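Local coordinates for tyrosine-protein kinase receptor torso (Bombyx mori, PDB 5AOQ) that acts as a probable receptor tyrosine kinase whose extracellular part, the piece in this chain, binds prothoracicotropic hormone and triggers MAPK signalling at the onset of metamorphosis, at residues V12-P20 against N115-T123; P20-C31 against L43-E51. One frame throughout, in Å; residues are numbered along the deposited sequence.

Contact 1. Residues V12-P20 against N115-T123; sequences VSQRYPPAP and NKEYQIWST
Q119 OE1 accepts two N-H groups: the backbone N of Y16 at 2.7 Å, with an N-H...O angle of 157°, and, weakly, W121 NE1 at 3.2 Å. Q119 and W121 lie on one strand in the antiparallel sheet of the first FN3 domain, and residues 12-19, an irregular segment leading into helix 20-23, pass over it, the touching parts 50° apart. W121 NE1 also donates to Y16 O (2.8 Å), coming in from above the carbonyl plane, well off the in-plane lone-pair direction. Y16 is held through both its backbone N and its O, by side chains and not by strand pairing. Q119 reaches it because CG stands opposite the backbone N and the chain beyond is extended; its NE2 turns to E136, whose carboxylate also forms a salt bridge with R15. The tyrosine ring works by its edge: Y16 CD2 meets Q119 CB at 3.8 Å, and Y16 OH is hydrogen-bonded to E117 OE1 at 2.8 Å on its anti lone pair, the carboxylate standing nearly perpendicular to the ring. P18 covers one face of the W121 indole in a CH-pi contact, its CD 3.8 Å from the centroid of the six-membered ring and 12° off the normal.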
loop_
_atom_site.group_PDB
_atom_site.type_symbol
_atom_site.label_atom_id
_atom_site.label_comp_id
_atom_site.label_asym_id
_atom_site.label_seq_id
_atom_site.Cartn_x
_atom_site.Cartn_y
_atom_site.Cartn_z
ATOM N N VAL A 12 -10.473 -20.721 -36.833
ATOM C CA VAL A 12 -11.001 -21.392 -35.652
ATOM C C VAL A 12 -10.305 -20.874 -34.395
ATOM O O VAL A 12 -9.147 -20.462 -34.440
ATOM C CB VAL A 12 -10.829 -22.928 -35.756
ATOM C CG1 VAL A 12 -9.353 -23.310 -35.783
ATOM C CG2 VAL A 12 -11.552 -23.635 -34.615
ATOM N N SER A 13 -11.024 -20.891 -33.277
ATOM C CA SER A 13 -10.478 -20.437 -32.004
ATOM C C SER A 13 -9.535 -21.477 -31.406
ATOM O O SER A 13 -9.517 -22.633 -31.831
ATOM C CB SER A 13 -11.604 -20.125 -31.020
ATOM O OG SER A 13 -12.448 -19.102 -31.520
ATOM N N GLN A 14 -8.756 -21.051 -30.416
ATOM C CA GLN A 14 -7.788 -21.918 -29.751
ATOM C C GLN A 14 -8.255 -22.297 -28.350
ATOM O O GLN A 14 -9.310 -21.855 -27.897
ATOM C CB GLN A 14 -6.423 -21.230 -29.672
ATOM C CG GLN A 14 -5.424 -21.697 -30.714
ATOM C CD GLN A 14 -4.075 -21.017 -30.568
ATOM O OE1 GLN A 14 -3.883 -20.181 -29.685
ATOM N NE2 GLN A 14 -3.135 -21.371 -31.439
ATOM N N ARG A 15 -7.454 -23.116 -27.675
ATOM C CA ARG A 15 -7.722 -23.520 -26.298
ATOM C C ARG A 15 -6.417 -23.528 -25.508
ATOM O O ARG A 15 -5.353 -23.814 -26.058
ATOM C CB ARG A 15 -8.391 -24.897 -26.261
ATOM C CG ARG A 15 -9.871 -24.865 -26.616
ATOM C CD ARG A 15 -10.369 -26.208 -27.130
ATOM N NE ARG A 15 -10.078 -27.305 -26.212
ATOM C CZ ARG A 15 -10.492 -28.556 -26.390
ATOM N NH1 ARG A 15 -11.229 -28.874 -27.447
ATOM N NH2 ARG A 15 -10.178 -29.490 -25.505
ATOM N N TYR A 16 -6.510 -23.205 -24.221
ATOM C CA TYR A 16 -5.333 -23.066 -23.366
ATOM C C TYR A 16 -5.474 -23.901 -22.094
ATOM O O TYR A 16 -6.030 -23.434 -21.102
ATOM C CB TYR A 16 -5.113 -21.592 -23.021
ATOM C CG TYR A 16 -5.204 -20.686 -24.228
ATOM C CD1 TYR A 16 -4.129 -20.538 -25.092
ATOM C CD2 TYR A 16 -6.374 -19.995 -24.515
ATOM C CE1 TYR A 16 -4.212 -19.716 -26.202
ATOM C CE2 TYR A 16 -6.466 -19.172 -25.620
ATOM C CZ TYR A 16 -5.384 -19.037 -26.461
ATOM O OH TYR A 16 -5.472 -18.218 -27.563
ATOM N N PRO A 17 -4.973 -25.148 -22.121
ATOM C CA PRO A 17 -5.118 -26.033 -20.960
ATOM C C PRO A 17 -4.324 -25.563 -19.741
ATOM O O PRO A 17 -3.354 -24.824 -19.905
ATOM C CB PRO A 17 -4.573 -27.377 -21.465
ATOM C CG PRO A 17 -4.551 -27.270 -22.949
ATOM C CD PRO A 17 -4.315 -25.831 -23.249
ATOM N N PRO A 18 -4.733 -25.983 -18.531
ATOM C CA PRO A 18 -4.030 -25.602 -17.301
ATOM C C PRO A 18 -2.571 -26.048 -17.280
ATOM O O PRO A 18 -2.240 -27.091 -17.839
ATOM C CB PRO A 18 -4.826 -26.317 -16.204
ATOM C CG PRO A 18 -6.162 -26.548 -16.786
ATOM C CD PRO A 18 -5.934 -26.785 -18.242
ATOM N N ALA A 19 -1.721 -25.255 -16.635
ATOM C CA ALA A 19 -0.300 -25.559 -16.519
ATOM C C ALA A 19 0.049 -25.815 -15.053
ATOM O O ALA A 19 0.196 -24.869 -14.282
ATOM C CB ALA A 19 0.535 -24.422 -17.079
ATOM N N PRO A 20 0.180 -27.096 -14.662
ATOM C CA PRO A 20 0.468 -27.418 -13.259
ATOM C C PRO A 20 1.826 -26.903 -12.804
ATOM O O PRO A 20 1.986 -26.543 -11.636
ATOM C CB PRO A 20 0.435 -28.952 -13.233
ATOM C CG PRO A 20 -0.315 -29.351 -14.457
ATOM C CD PRO A 20 0.003 -28.312 -15.474
ATOM N N ASN A 115 -3.247 -6.988 -23.472
ATOM C CA ASN A 115 -4.200 -7.531 -24.434
ATOM C C ASN A 115 -3.848 -8.949 -24.873
ATOM O O ASN A 115 -3.128 -9.141 -25.854
ATOM C CB ASN A 115 -4.290 -6.620 -25.660
ATOM C CG ASN A 115 -5.238 -7.156 -26.717
ATOM O OD1 ASN A 115 -6.264 -7.760 -26.399
ATOM N ND2 ASN A 115 -4.898 -6.941 -27.981
ATOM N N LYS A 116 -4.353 -9.935 -24.139
ATOM C CA LYS A 116 -4.084 -11.337 -24.435
ATOM C C LYS A 116 -5.360 -12.164 -24.356
ATOM O O LYS A 116 -6.251 -11.869 -23.560
ATOM C CB LYS A 116 -3.051 -11.906 -23.462
ATOM C CG LYS A 116 -1.646 -11.359 -23.630
ATOM C CD LYS A 116 -0.684 -12.086 -22.707
ATOM C CE LYS A 116 0.766 -11.770 -23.032
ATOM N NZ LYS A 116 1.711 -12.578 -22.211
ATOM N N GLU A 117 -5.439 -13.200 -25.184
ATOM C CA GLU A 117 -6.516 -14.173 -25.078
ATOM C C GLU A 117 -6.255 -15.089 -23.895
ATOM O O GLU A 117 -5.134 -15.562 -23.701
ATOM C CB GLU A 117 -6.644 -15.001 -26.359
ATOM C CG GLU A 117 -7.521 -14.376 -27.432
ATOM C CD GLU A 117 -7.990 -15.388 -28.462
ATOM O OE1 GLU A 117 -7.366 -16.464 -28.570
ATOM O OE2 GLU A 117 -8.986 -15.108 -29.161
ATOM N N TYR A 118 -7.296 -15.334 -23.107
ATOM C CA TYR A 118 -7.212 -16.265 -21.990
ATOM C C TYR A 118 -8.349 -17.269 -22.064
ATOM O O TYR A 118 -9.333 -17.052 -22.773
ATOM C CB TYR A 118 -7.258 -15.531 -20.649
ATOM C CG TYR A 118 -6.071 -14.635 -20.387
ATOM C CD1 TYR A 118 -4.923 -15.131 -19.785
ATOM C CD2 TYR A 118 -6.100 -13.293 -20.737
ATOM C CE1 TYR A 118 -3.836 -14.315 -19.540
ATOM C CE2 TYR A 118 -5.019 -12.470 -20.496
ATOM C CZ TYR A 118 -3.889 -12.985 -19.898
ATOM O OH TYR A 118 -2.810 -12.166 -19.657
ATOM N N GLN A 119 -8.203 -18.374 -21.340
ATOM C CA GLN A 119 -9.303 -19.312 -21.158
ATOM C C GLN A 119 -9.558 -19.535 -19.678
ATOM O O GLN A 119 -8.632 -19.784 -18.907
ATOM C CB GLN A 119 -9.012 -20.645 -21.845
ATOM C CG GLN A 119 -10.209 -21.585 -21.855
ATOM C CD GLN A 119 -9.932 -22.885 -22.578
ATOM O OE1 GLN A 119 -8.782 -23.302 -22.714
ATOM N NE2 GLN A 119 -10.991 -23.530 -23.054
ATOM N N ILE A 120 -10.825 -19.439 -19.286
ATOM C CA ILE A 120 -11.209 -19.618 -17.895
ATOM C C ILE A 120 -11.260 -21.102 -17.557
ATOM O O ILE A 120 -11.777 -21.904 -18.336
ATOM C CB ILE A 120 -12.581 -18.981 -17.593
ATOM C CG1 ILE A 120 -12.622 -17.529 -18.086
ATOM C CG2 ILE A 120 -12.886 -19.056 -16.100
ATOM C CD1 ILE A 120 -13.996 -16.895 -18.028
ATOM N N TRP A 121 -10.714 -21.461 -16.400
ATOM C CA TRP A 121 -10.822 -22.823 -15.885
ATOM C C TRP A 121 -11.243 -22.795 -14.422
ATOM O O TRP A 121 -10.684 -22.038 -13.623
ATOM C CB TRP A 121 -9.500 -23.574 -16.052
ATOM C CG TRP A 121 -9.170 -23.898 -17.476
ATOM C CD1 TRP A 121 -8.558 -23.083 -18.382
ATOM C CD2 TRP A 121 -9.432 -25.130 -18.158
ATOM N NE1 TRP A 121 -8.423 -23.730 -19.587
ATOM C CE2 TRP A 121 -8.953 -24.989 -19.475
ATOM C CE3 TRP A 121 -10.027 -26.339 -17.784
ATOM C CZ2 TRP A 121 -9.050 -26.009 -20.419
ATOM C CZ3 TRP A 121 -10.123 -27.352 -18.721
ATOM C CH2 TRP A 121 -9.637 -27.180 -20.023
ATOM N N SER A 122 -12.232 -23.623 -14.088
ATOM C CA SER A 122 -12.847 -23.622 -12.762
ATOM C C SER A 122 -12.622 -24.931 -12.006
ATOM O O SER A 122 -12.420 -25.981 -12.614
ATOM C CB SER A 122 -14.351 -23.352 -12.879
ATOM O OG SER A 122 -15.021 -24.402 -13.555
ATOM N N THR A 123 -12.656 -24.851 -10.677
ATOM C CA THR A 123 -12.515 -26.026 -9.817
ATOM C C THR A 123 -13.286 -25.869 -8.513
ATOM O O THR A 123 -13.473 -24.756 -8.026
ATOM C CB THR A 123 -11.032 -26.298 -9.482
ATOM O OG1 THR A 123 -10.316 -26.598 -10.683
ATOM C CG2 THR A 123 -10.881 -27.460 -8.510
#

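Contact 2. Residues P20-C31 against L43-E51; sequences PGLLKYLEQDVC and LADCKTNFE
With CG opposite its own carbonyl carbon (chi1 -77°), F50 turns its ring in against residues 20-31, while E27 keeps its chain straight beyond CG (chi2 -180°) and slides past the ring in the opposite direction. Helix 20-23 and the start of helix 27-38 pack here against 43-51, a segment without regular structure, in the first FN3 domain region. The E27 carboxylate lies nearly coplanar with the F50 ring, its oxygens near T48 O, an acceptor like themselves. L23 O stands over one face of the ring, and L23 CB reaches F50 CD1 at 3.6 Å. At the edge, near the ring plane, are E27 CG, 3.5 Å from F50 CD2, and V30 CG2, 4.0 Å from F50 CZ; L26 CB approaches obliquely. Were F50 cut back to an alanine, L23, L26 and V30 would probably lose the ring they share, leaving a gap between the helices and the 43-51 loop. Farther on, V30 CG1 meets T48 CG2 at 4.0 Å, and a disulfide ties C31 SG to C46 SG at 2.0 Å, with chi3 at -83°. L43 CD1 closes on C31 CB at 3.8 Å. Y25 of the second subunit also packs against C46. At the opposite end, P20 CB touches E51 CG at 3.9 Å, but K24 NZ and E51 OE2 stay 4.9 Å apart. With no hydrogen bond joining them, the two segments are therefore probably held mainly by apolar packing and the disulfide, with at most a long-range attraction between K24 and E51.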
loop_
_atom_site.group_PDB
_atom_site.type_symbol
_atom_site.label_atom_id
_atom_site.label_comp_id
_atom_site.label_asym_id
_atom_site.label_seq_id
_atom_site.Cartn_x
_atom_site.Cartn_y
_atom_site.Cartn_z
ATOM N N PRO A 20 0.180 -27.096 -14.662
ATOM C CA PRO A 20 0.468 -27.418 -13.259
ATOM C C PRO A 20 1.826 -26.903 -12.804
ATOM O O PRO A 20 1.986 -26.543 -11.636
ATOM C CB PRO A 20 0.435 -28.952 -13.233
ATOM C CG PRO A 20 -0.315 -29.351 -14.457
ATOM C CD PRO A 20 0.003 -28.312 -15.474
ATOM N N GLY A 21 2.783 -26.856 -13.724
ATOM C CA GLY A 21 4.126 -26.405 -13.409
ATOM C C GLY A 21 4.149 -24.966 -12.935
ATOM O O GLY A 21 5.088 -24.541 -12.257
ATOM N N LEU A 22 3.110 -24.219 -13.296
ATOM C CA LEU A 22 2.969 -22.825 -12.895
ATOM C C LEU A 22 1.870 -22.680 -11.847
ATOM O O LEU A 22 2.035 -21.968 -10.858
ATOM C CB LEU A 22 2.662 -21.960 -14.112
ATOM C CG LEU A 22 3.706 -22.020 -15.226
ATOM C CD1 LEU A 22 3.168 -21.355 -16.471
ATOM C CD2 LEU A 22 5.003 -21.367 -14.795
ATOM N N LEU A 23 0.747 -23.355 -12.077
ATOM C CA LEU A 23 -0.352 -23.385 -11.114
ATOM C C LEU A 23 0.115 -23.887 -9.752
ATOM O O LEU A 23 -0.487 -23.575 -8.724
ATOM C CB LEU A 23 -1.488 -24.271 -11.627
ATOM C CG LEU A 23 -2.331 -23.706 -12.768
ATOM C CD1 LEU A 23 -3.217 -24.790 -13.352
ATOM C CD2 LEU A 23 -3.177 -22.545 -12.272
ATOM N N LYS A 24 1.186 -24.674 -9.762
ATOM C CA LYS A 24 1.827 -25.155 -8.542
ATOM C C LYS A 24 2.100 -24.044 -7.526
ATOM O O LYS A 24 2.179 -24.303 -6.324
ATOM C CB LYS A 24 3.135 -25.866 -8.910
ATOM C CG LYS A 24 4.290 -25.672 -7.937
ATOM C CD LYS A 24 5.514 -26.438 -8.404
ATOM C CE LYS A 24 6.727 -26.143 -7.540
ATOM N NZ LYS A 24 7.942 -26.837 -8.051
ATOM N N TYR A 25 2.238 -22.812 -8.007
ATOM C CA TYR A 25 2.654 -21.699 -7.155
ATOM C C TYR A 25 1.487 -20.923 -6.537
ATOM O O TYR A 25 1.704 -19.999 -5.756
ATOM C CB TYR A 25 3.545 -20.746 -7.954
ATOM C CG TYR A 25 4.839 -21.390 -8.389
ATOM C CD1 TYR A 25 5.872 -21.587 -7.484
ATOM C CD2 TYR A 25 5.025 -21.813 -9.698
ATOM C CE1 TYR A 25 7.055 -22.181 -7.869
ATOM C CE2 TYR A 25 6.207 -22.408 -10.093
ATOM C CZ TYR A 25 7.218 -22.589 -9.176
ATOM O OH TYR A 25 8.398 -23.181 -9.562
ATOM N N LEU A 26 0.260 -21.299 -6.883
ATOM C CA LEU A 26 -0.923 -20.673 -6.297
ATOM C C LEU A 26 -1.319 -21.353 -4.985
ATOM O O LEU A 26 -2.271 -20.936 -4.315
ATOM C CB LEU A 26 -2.091 -20.715 -7.283
ATOM C CG LEU A 26 -1.813 -20.128 -8.669
ATOM C CD1 LEU A 26 -3.068 -20.180 -9.529
ATOM C CD2 LEU A 26 -1.283 -18.702 -8.570
ATOM N N GLU A 27 -0.579 -22.394 -4.618
ATOM C CA GLU A 27 -0.906 -23.188 -3.440
ATOM C C GLU A 27 -0.848 -22.353 -2.166
ATOM O O GLU A 27 -1.661 -22.546 -1.264
ATOM C CB GLU A 27 0.036 -24.389 -3.326
ATOM C CG GLU A 27 -0.152 -25.420 -4.430
ATOM C CD GLU A 27 0.787 -26.605 -4.294
ATOM O OE1 GLU A 27 1.485 -26.698 -3.263
ATOM O OE2 GLU A 27 0.821 -27.446 -5.219
ATOM N N GLN A 28 0.100 -21.423 -2.094
ATOM C CA GLN A 28 0.195 -20.535 -0.941
ATOM C C GLN A 28 -1.089 -19.721 -0.814
ATOM O O GLN A 28 -1.704 -19.674 0.248
ATOM C CB GLN A 28 1.402 -19.600 -1.057
ATOM C CG GLN A 28 1.555 -18.640 0.121
ATOM C CD GLN A 28 2.684 -17.645 -0.068
ATOM O OE1 GLN A 28 3.619 -17.884 -0.833
ATOM N NE2 GLN A 28 2.605 -16.521 0.635
ATOM N N ASP A 29 -1.485 -19.090 -1.914
ATOM C CA ASP A 29 -2.700 -18.286 -1.954
ATOM C C ASP A 29 -3.916 -19.108 -1.535
ATOM O O ASP A 29 -4.655 -18.728 -0.618
ATOM C CB ASP A 29 -2.914 -17.720 -3.359
ATOM C CG ASP A 29 -1.784 -16.806 -3.800
ATOM O OD1 ASP A 29 -1.382 -15.926 -3.012
ATOM O OD2 ASP A 29 -1.298 -16.972 -4.939
ATOM N N VAL A 30 -4.109 -20.240 -2.205
ATOM C CA VAL A 30 -5.261 -21.098 -1.937
ATOM C C VAL A 30 -5.246 -21.601 -0.497
ATOM O O VAL A 30 -6.289 -21.674 0.151
ATOM C CB VAL A 30 -5.307 -22.305 -2.901
ATOM C CG1 VAL A 30 -6.453 -23.253 -2.535
ATOM C CG2 VAL A 30 -5.456 -21.832 -4.338
ATOM N N CYS A 31 -4.065 -21.945 0.003
ATOM C CA CYS A 31 -3.953 -22.499 1.345
ATOM C C CYS A 31 -4.185 -21.434 2.410
ATOM O O CYS A 31 -4.811 -21.705 3.432
ATOM C CB CYS A 31 -2.586 -23.149 1.547
ATOM S SG CYS A 31 -2.386 -24.729 0.696
ATOM N N LEU A 43 -1.135 -24.516 9.008
ATOM C CA LEU A 43 -1.219 -24.291 7.571
ATOM C C LEU A 43 -0.782 -25.549 6.829
ATOM O O LEU A 43 -1.211 -25.800 5.702
ATOM C CB LEU A 43 -0.351 -23.097 7.161
ATOM C CG LEU A 43 -0.239 -22.797 5.664
ATOM C CD1 LEU A 43 -1.558 -22.272 5.115
ATOM C CD2 LEU A 43 0.884 -21.809 5.407
ATOM N N ALA A 44 0.073 -26.335 7.478
ATOM C CA ALA A 44 0.688 -27.503 6.859
ATOM C C ALA A 44 -0.343 -28.529 6.406
ATOM O O ALA A 44 -0.092 -29.298 5.478
ATOM C CB ALA A 44 1.669 -28.148 7.824
ATOM N N ASP A 45 -1.504 -28.543 7.055
ATOM C CA ASP A 45 -2.514 -29.551 6.752
ATOM C C ASP A 45 -3.290 -29.224 5.475
ATOM O O ASP A 45 -4.321 -29.835 5.190
ATOM C CB ASP A 45 -3.485 -29.691 7.927
ATOM C CG ASP A 45 -4.262 -28.420 8.199
ATOM O OD1 ASP A 45 -3.858 -27.352 7.691
ATOM O OD2 ASP A 45 -5.275 -28.488 8.926
ATOM N N CYS A 46 -2.788 -28.258 4.712
ATOM C CA CYS A 46 -3.357 -27.919 3.416
ATOM C C CYS A 46 -2.805 -28.883 2.376
ATOM O O CYS A 46 -1.619 -28.835 2.048
ATOM C CB CYS A 46 -3.039 -26.474 3.043
ATOM S SG CYS A 46 -3.826 -25.887 1.532
ATOM N N LYS A 47 -3.663 -29.757 1.863
ATOM C CA LYS A 47 -3.260 -30.753 0.877
ATOM C C LYS A 47 -3.672 -30.352 -0.534
ATOM O O LYS A 47 -4.114 -31.185 -1.326
ATOM C CB LYS A 47 -3.834 -32.121 1.248
ATOM C CG LYS A 47 -3.594 -32.503 2.707
ATOM C CD LYS A 47 -2.099 -32.502 3.040
ATOM C CE LYS A 47 -1.837 -32.758 4.512
ATOM N NZ LYS A 47 -0.378 -32.764 4.818
ATOM N N THR A 48 -3.519 -29.067 -0.838
ATOM C CA THR A 48 -3.797 -28.562 -2.174
ATOM C C THR A 48 -2.608 -28.842 -3.086
ATOM O O THR A 48 -1.499 -28.360 -2.849
ATOM C CB THR A 48 -4.082 -27.046 -2.167
ATOM O OG1 THR A 48 -5.108 -26.749 -1.212
ATOM C CG2 THR A 48 -4.519 -26.571 -3.549
ATOM N N ASN A 49 -2.859 -29.629 -4.127
ATOM C CA ASN A 49 -1.835 -30.036 -5.080
ATOM C C ASN A 49 -2.325 -29.833 -6.509
ATOM O O ASN A 49 -3.254 -30.505 -6.956
ATOM C CB ASN A 49 -1.454 -31.502 -4.848
ATOM C CG ASN A 49 -0.140 -31.880 -5.504
ATOM O OD1 ASN A 49 0.200 -31.385 -6.577
ATOM N ND2 ASN A 49 0.603 -32.775 -4.861
ATOM N N PHE A 50 -1.699 -28.904 -7.225
ATOM C CA PHE A 50 -2.094 -28.604 -8.597
ATOM C C PHE A 50 -1.506 -29.593 -9.597
ATOM O O PHE A 50 -1.996 -29.716 -10.720
ATOM C CB PHE A 50 -1.667 -27.186 -8.978
ATOM C CG PHE A 50 -2.543 -26.114 -8.402
ATOM C CD1 PHE A 50 -3.665 -25.684 -9.087
ATOM C CD2 PHE A 50 -2.245 -25.533 -7.182
ATOM C CE1 PHE A 50 -4.474 -24.696 -8.567
ATOM C CE2 PHE A 50 -3.052 -24.544 -6.655
ATOM C CZ PHE A 50 -4.168 -24.126 -7.349
ATOM N N GLU A 51 -0.457 -30.296 -9.185
ATOM C CA GLU A 51 0.239 -31.220 -10.070
ATOM C C GLU A 51 -0.401 -32.608 -10.048
ATOM O O GLU A 51 -0.120 -33.438 -10.910
ATOM C CB GLU A 51 1.718 -31.293 -9.683
ATOM C CG GLU A 51 2.488 -30.029 -10.055
ATOM C CD GLU A 51 3.936 -30.056 -9.605
ATOM O OE1 GLU A 51 4.183 -30.327 -8.411
ATOM O OE2 GLU A 51 4.824 -29.796 -10.444
#

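Overall arrangement
The contacts share P20 and touch where P18 CB meets L23 CD1 at 3.6 Å, their centres about 19 Å apart. Both involve the same sheet: contact 1 includes its strand 118-124, while the helices of contact 2 pack on it; W121, L23 and L26 all meet I86 of strand 83-88, and Y16 and L23 reach M88. Contact 1 is partly buried and brings the N-terminal segment across an inner strand, largely through hydrogen bonds from side chains, with P18 packed on W121. Contact 2, more buried, joins helices to a loop close in sequence by apolar side chains and a disulfide. Contact 1 touches no other chain; contact 2 faces a second subunit and, at D29, the hormone.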